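Local coordinates for uncharacterized protein (Bacteroides fragilis, PDB 3NNG), which is of unknown function but carries an F5/8 type C (discoidin-like) domain with a bound calcium ion, a module that in many relatives binds carbohydrates or other cell-surface ligands, at residues V17-N28 with E61-V72. The protein carries 1 engineered substitution. Numbering follows the deposited sequence.
Sequences VDRSAWSVSCSN and ECWWNTVLDRPV
Ser-23 and Ser-25 pair with Val-67 and Asn-65 as the hydrogen-bonded positions of an antiparallel strand pair, a worked example of how the beta sandwich of an F5/8 type C domain gains a short strand: 23-26 lies along 63-68, whose other side bonds to strand 124-144. Four backbone bonds join the strands; that from Val-67 N to Ser-23 O is 2.8 Å and nearly straight at 173°. Beyond the strand, Ser-27 N continues the pattern to Trp-63 O, and its hydroxyl OG accepts from Trp-63 N at 3.2 Å.

On the face bearing Val-24, Thr-66 and Trp-64, Val-24 CG1 meets Trp-64 CZ2 at 3.6 Å, while Thr-66 puts OG1 against Trp-22 CD2 at 3.3 Å; this buried hydroxyl finds no polar partner. Leu-68 runs alongside the Trp-22 indole, and Arg-19 CG packs over its opposite face.

Water joins the loop 17-22 to the corner at 69-70, one molecule linking Asp-18 O and Ala-21 N to Asp-69 OD1. At the other end, with chi1 56° turning the Trp-63 indole back across the neighbouring strand, Ser-27 CB lies over the face of the Trp-63 five-membered ring in a CH-pi contact, 3.5 Å from its centroid, and Trp-63 NE1 donates to Glu-61 OE2 at 2.7 Å.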
loop_
_atom_site.group_PDB
_atom_site.type_symbol
_atom_site.label_atom_id
_atom_site.label_comp_id
_atom_site.label_asym_id
_atom_site.label_seq_id
_atom_site.Cartn_x
_atom_site.Cartn_y
_atom_site.Cartn_z
ATOM N N VAL A 17 2.468 2.083 11.901
ATOM C CA VAL A 17 3.675 2.904 11.895
ATOM C C VAL A 17 3.327 4.351 11.514
ATOM O O VAL A 17 2.654 4.581 10.508
ATOM C CB VAL A 17 4.714 2.329 10.899
ATOM C CG1 VAL A 17 5.920 3.255 10.738
ATOM C CG2 VAL A 17 5.145 0.925 11.312
ATOM N N ASP A 18 3.783 5.316 12.313
ATOM C CA ASP A 18 3.577 6.741 12.017
ATOM C C ASP A 18 4.140 7.076 10.639
ATOM O O ASP A 18 5.266 6.692 10.320
ATOM C CB ASP A 18 4.229 7.621 13.093
ATOM C CG ASP A 18 4.494 9.051 12.609
ATOM O OD1 ASP A 18 3.611 9.642 11.956
ATOM O OD2 ASP A 18 5.585 9.595 12.882
ATOM N N ARG A 19 3.357 7.798 9.830
ATOM C CA ARG A 19 3.652 7.962 8.402
ATOM C C ARG A 19 4.112 9.376 8.015
ATOM O O ARG A 19 4.525 9.619 6.875
ATOM C CB ARG A 19 2.412 7.578 7.563
ATOM C CG ARG A 19 1.954 6.124 7.736
ATOM C CD ARG A 19 0.581 5.866 7.129
ATOM N NE ARG A 19 -0.463 6.642 7.786
ATOM C CZ ARG A 19 -1.755 6.608 7.461
ATOM N NH1 ARG A 19 -2.197 5.822 6.470
ATOM N NH2 ARG A 19 -2.615 7.372 8.129
ATOM N N SER A 20 4.043 10.301 8.962
ATOM C CA SER A 20 4.230 11.724 8.665
ATOM C C SER A 20 5.594 12.088 8.075
ATOM O O SER A 20 5.741 13.157 7.495
ATOM C CB SER A 20 3.986 12.570 9.919
ATOM O OG SER A 20 4.968 12.288 10.894
ATOM N N ALA A 21 6.592 11.225 8.234
ATOM C CA ALA A 21 7.908 11.516 7.673
ATOM C C ALA A 21 8.246 10.578 6.522
ATOM O O ALA A 21 9.354 10.599 5.990
ATOM C CB ALA A 21 9.001 11.476 8.763
ATOM N N TRP A 22 7.287 9.741 6.147
ATOM C CA TRP A 22 7.422 8.932 4.942
ATOM C C TRP A 22 7.585 9.779 3.679
ATOM O O TRP A 22 7.073 10.904 3.574
ATOM C CB TRP A 22 6.206 8.024 4.782
ATOM C CG TRP A 22 6.199 6.893 5.741
ATOM C CD1 TRP A 22 7.056 6.693 6.806
ATOM C CD2 TRP A 22 5.291 5.791 5.741
ATOM N NE1 TRP A 22 6.721 5.525 7.464
ATOM C CE2 TRP A 22 5.641 4.958 6.830
ATOM C CE3 TRP A 22 4.212 5.425 4.922
ATOM C CZ2 TRP A 22 4.960 3.784 7.108
ATOM C CZ3 TRP A 22 3.535 4.270 5.207
ATOM C CH2 TRP A 22 3.908 3.457 6.292
ATOM N N SER A 23 8.301 9.222 2.714
ATOM C CA SER A 23 8.471 9.849 1.406
ATOM C C SER A 23 7.875 8.882 0.380
ATOM O O SER A 23 8.420 7.806 0.139
ATOM C CB SER A 23 9.961 10.108 1.143
ATOM O OG SER A 23 10.177 10.734 -0.110
ATOM N N VAL A 24 6.744 9.255 -0.203
ATOM C CA VAL A 24 5.961 8.308 -0.990
ATOM C C VAL A 24 5.952 8.655 -2.474
ATOM O O VAL A 24 6.071 9.821 -2.845
ATOM C CB VAL A 24 4.500 8.220 -0.475
ATOM C CG1 VAL A 24 4.479 7.959 1.030
ATOM C CG2 VAL A 24 3.738 9.495 -0.799
ATOM N N SER A 25 5.796 7.640 -3.316
ATOM C CA SER A 25 5.678 7.846 -4.764
ATOM C C SER A 25 4.860 6.717 -5.370
ATOM O O SER A 25 4.552 5.748 -4.689
ATOM C CB SER A 25 7.066 7.869 -5.413
ATOM O OG SER A 25 7.774 6.677 -5.119
ATOM N N CYS A 26 4.501 6.847 -6.645
ATOM C CA CYS A 26 3.707 5.836 -7.338
ATOM C C CYS A 26 4.036 5.807 -8.817
ATOM O O CYS A 26 4.735 6.675 -9.328
ATOM C CB CYS A 26 2.223 6.123 -7.211
ATOM S SG CYS A 26 1.762 7.721 -7.937
ATOM N N SER A 27 3.497 4.809 -9.500
ATOM C CA SER A 27 3.742 4.608 -10.914
ATOM C C SER A 27 3.209 5.768 -11.754
ATOM O O SER A 27 3.899 6.281 -12.630
ATOM C CB SER A 27 3.075 3.313 -11.342
ATOM O OG SER A 27 1.716 3.330 -10.956
ATOM N N ASN A 28 1.985 6.184 -11.460
ATOM C CA ASN A 28 1.282 7.210 -12.226
ATOM C C ASN A 28 0.241 7.824 -11.314
ATOM O O ASN A 28 -0.194 7.187 -10.350
ATOM C CB ASN A 28 0.562 6.598 -13.447
ATOM C CG ASN A 28 1.514 6.177 -14.547
ATOM O OD1 ASN A 28 1.654 4.983 -14.848
ATOM N ND2 ASN A 28 2.191 7.156 -15.150
ATOM N N GLU A 61 2.445 -0.683 -15.833
ATOM C CA GLU A 61 2.805 -0.955 -14.452
ATOM C C GLU A 61 1.866 -0.224 -13.515
ATOM O O GLU A 61 1.188 0.726 -13.916
ATOM C CB GLU A 61 4.251 -0.546 -14.181
ATOM C CG GLU A 61 4.491 0.941 -14.348
ATOM C CD GLU A 61 5.965 1.293 -14.278
ATOM O OE1 GLU A 61 6.748 0.715 -15.066
ATOM O OE2 GLU A 61 6.331 2.142 -13.438
ATOM N N CYS A 62 1.837 -0.657 -12.259
ATOM C CA CYS A 62 0.907 -0.088 -11.284
ATOM C C CYS A 62 1.424 -0.344 -9.880
ATOM O O CYS A 62 1.406 -1.486 -9.405
ATOM C CB CYS A 62 -0.475 -0.725 -11.446
ATOM S SG CYS A 62 -1.752 -0.009 -10.360
ATOM N N TRP A 63 1.893 0.704 -9.211
ATOM C CA TRP A 63 2.534 0.502 -7.910
ATOM C C TRP A 63 2.557 1.757 -7.031
ATOM O O TRP A 63 2.421 2.887 -7.518
ATOM C CB TRP A 63 3.945 -0.073 -8.092
ATOM C CG TRP A 63 4.836 0.768 -8.977
ATOM C CD1 TRP A 63 5.057 0.602 -10.317
ATOM C CD2 TRP A 63 5.610 1.913 -8.582
ATOM N NE1 TRP A 63 5.915 1.575 -10.781
ATOM C CE2 TRP A 63 6.272 2.387 -9.734
ATOM C CE3 TRP A 63 5.797 2.590 -7.366
ATOM C CZ2 TRP A 63 7.110 3.505 -9.706
ATOM C CZ3 TRP A 63 6.631 3.701 -7.341
ATOM C CH2 TRP A 63 7.279 4.144 -8.502
ATOM N N TRP A 64 2.704 1.534 -5.731
ATOM C CA TRP A 64 2.797 2.604 -4.750
ATOM C C TRP A 64 3.978 2.269 -3.832
ATOM O O TRP A 64 4.199 1.109 -3.484
ATOM C CB TRP A 64 1.474 2.742 -3.977
ATOM C CG TRP A 64 1.436 3.852 -2.932
ATOM C CD1 TRP A 64 0.849 5.102 -3.047
ATOM C CD2 TRP A 64 1.966 3.784 -1.600
ATOM N NE1 TRP A 64 0.995 5.803 -1.864
ATOM C CE2 TRP A 64 1.688 5.028 -0.972
ATOM C CE3 TRP A 64 2.651 2.794 -0.880
ATOM C CZ2 TRP A 64 2.082 5.300 0.334
ATOM C CZ3 TRP A 64 3.045 3.068 0.428
ATOM C CH2 TRP A 64 2.756 4.312 1.022
ATOM N N ASN A 65 4.751 3.281 -3.463
ATOM C CA ASN A 65 6.041 3.062 -2.814
ATOM C C ASN A 65 6.223 4.049 -1.680
ATOM O O ASN A 65 5.792 5.203 -1.793
ATOM C CB ASN A 65 7.172 3.249 -3.829
ATOM C CG ASN A 65 8.539 2.883 -3.270
ATOM O OD1 ASN A 65 9.212 3.701 -2.630
ATOM N ND2 ASN A 65 8.957 1.652 -3.515
ATOM N N THR A 66 6.842 3.601 -0.588
ATOM C CA THR A 66 7.215 4.508 0.492
ATOM C C THR A 66 8.650 4.274 0.969
ATOM O O THR A 66 9.080 3.130 1.181
ATOM C CB THR A 66 6.232 4.432 1.697
ATOM O OG1 THR A 66 6.636 5.368 2.707
ATOM C CG2 THR A 66 6.204 3.023 2.300
ATOM N N VAL A 67 9.396 5.365 1.099
ATOM C CA VAL A 67 10.658 5.347 1.825
ATOM C C VAL A 67 10.332 5.689 3.272
ATOM O O VAL A 67 9.849 6.784 3.560
ATOM C CB VAL A 67 11.644 6.406 1.278
ATOM C CG1 VAL A 67 13.034 6.197 1.870
ATOM C CG2 VAL A 67 11.698 6.355 -0.243
ATOM N N LEU A 68 10.554 4.742 4.179
ATOM C CA LEU A 68 10.303 4.978 5.595
ATOM C C LEU A 68 11.442 5.807 6.155
ATOM O O LEU A 68 12.587 5.603 5.769
ATOM C CB LEU A 68 10.186 3.644 6.351
ATOM C CG LEU A 68 8.958 2.767 6.016
ATOM C CD1 LEU A 68 9.019 2.190 4.608
ATOM C CD2 LEU A 68 8.773 1.633 7.036
ATOM N N ASP A 69 11.151 6.749 7.044
ATOM C CA ASP A 69 12.242 7.484 7.693
ATOM C C ASP A 69 12.868 6.636 8.804
ATOM O O ASP A 69 14.070 6.700 9.034
ATOM C CB ASP A 69 11.742 8.802 8.284
ATOM C CG ASP A 69 10.593 8.602 9.261
ATOM O OD1 ASP A 69 9.511 8.134 8.837
ATOM O OD2 ASP A 69 10.768 8.922 10.451
ATOM N N ARG A 70 12.041 5.852 9.497
ATOM C CA ARG A 70 12.523 4.909 10.506
ATOM C C ARG A 70 12.176 3.495 10.062
ATOM O O ARG A 70 11.007 3.111 10.038
ATOM C CB ARG A 70 11.882 5.189 11.871
ATOM C CG ARG A 70 12.067 4.061 12.892
ATOM C CD ARG A 70 11.336 4.336 14.231
ATOM N NE ARG A 70 9.879 4.267 14.112
ATOM C CZ ARG A 70 9.173 3.139 14.188
ATOM N NH1 ARG A 70 9.774 1.973 14.377
ATOM N NH2 ARG A 70 7.854 3.171 14.072
ATOM N N PRO A 71 13.198 2.707 9.713
ATOM C CA PRO A 71 12.957 1.318 9.299
ATOM C C PRO A 71 12.241 0.509 10.379
ATOM O O PRO A 71 12.435 0.737 11.580
ATOM C CB PRO A 71 14.358 0.750 9.074
ATOM C CG PRO A 71 15.293 1.903 9.069
ATOM C CD PRO A 71 14.594 3.140 9.539
ATOM N N VAL A 72 11.408 -0.429 9.952
ATOM C CA VAL A 72 10.657 -1.219 10.912
ATOM C C VAL A 72 10.773 -2.708 10.637
ATOM O O VAL A 72 11.059 -3.144 9.518
ATOM C CB VAL A 72 9.161 -0.840 10.944
ATOM C CG1 VAL A 72 8.974 0.681 10.983
ATOM C CG2 VAL A 72 8.422 -1.447 9.754
HETATM O O HOH W 1 6.971 8.858 9.706
HETATM O O HOH W 2 5.175 4.821 14.724
HETATM O O HOH W 3 11.300 9.095 4.359
HETATM O O HOH W 4 8.992 4.971 9.548
HETATM O O HOH W 5 0.071 3.131 -13.088
#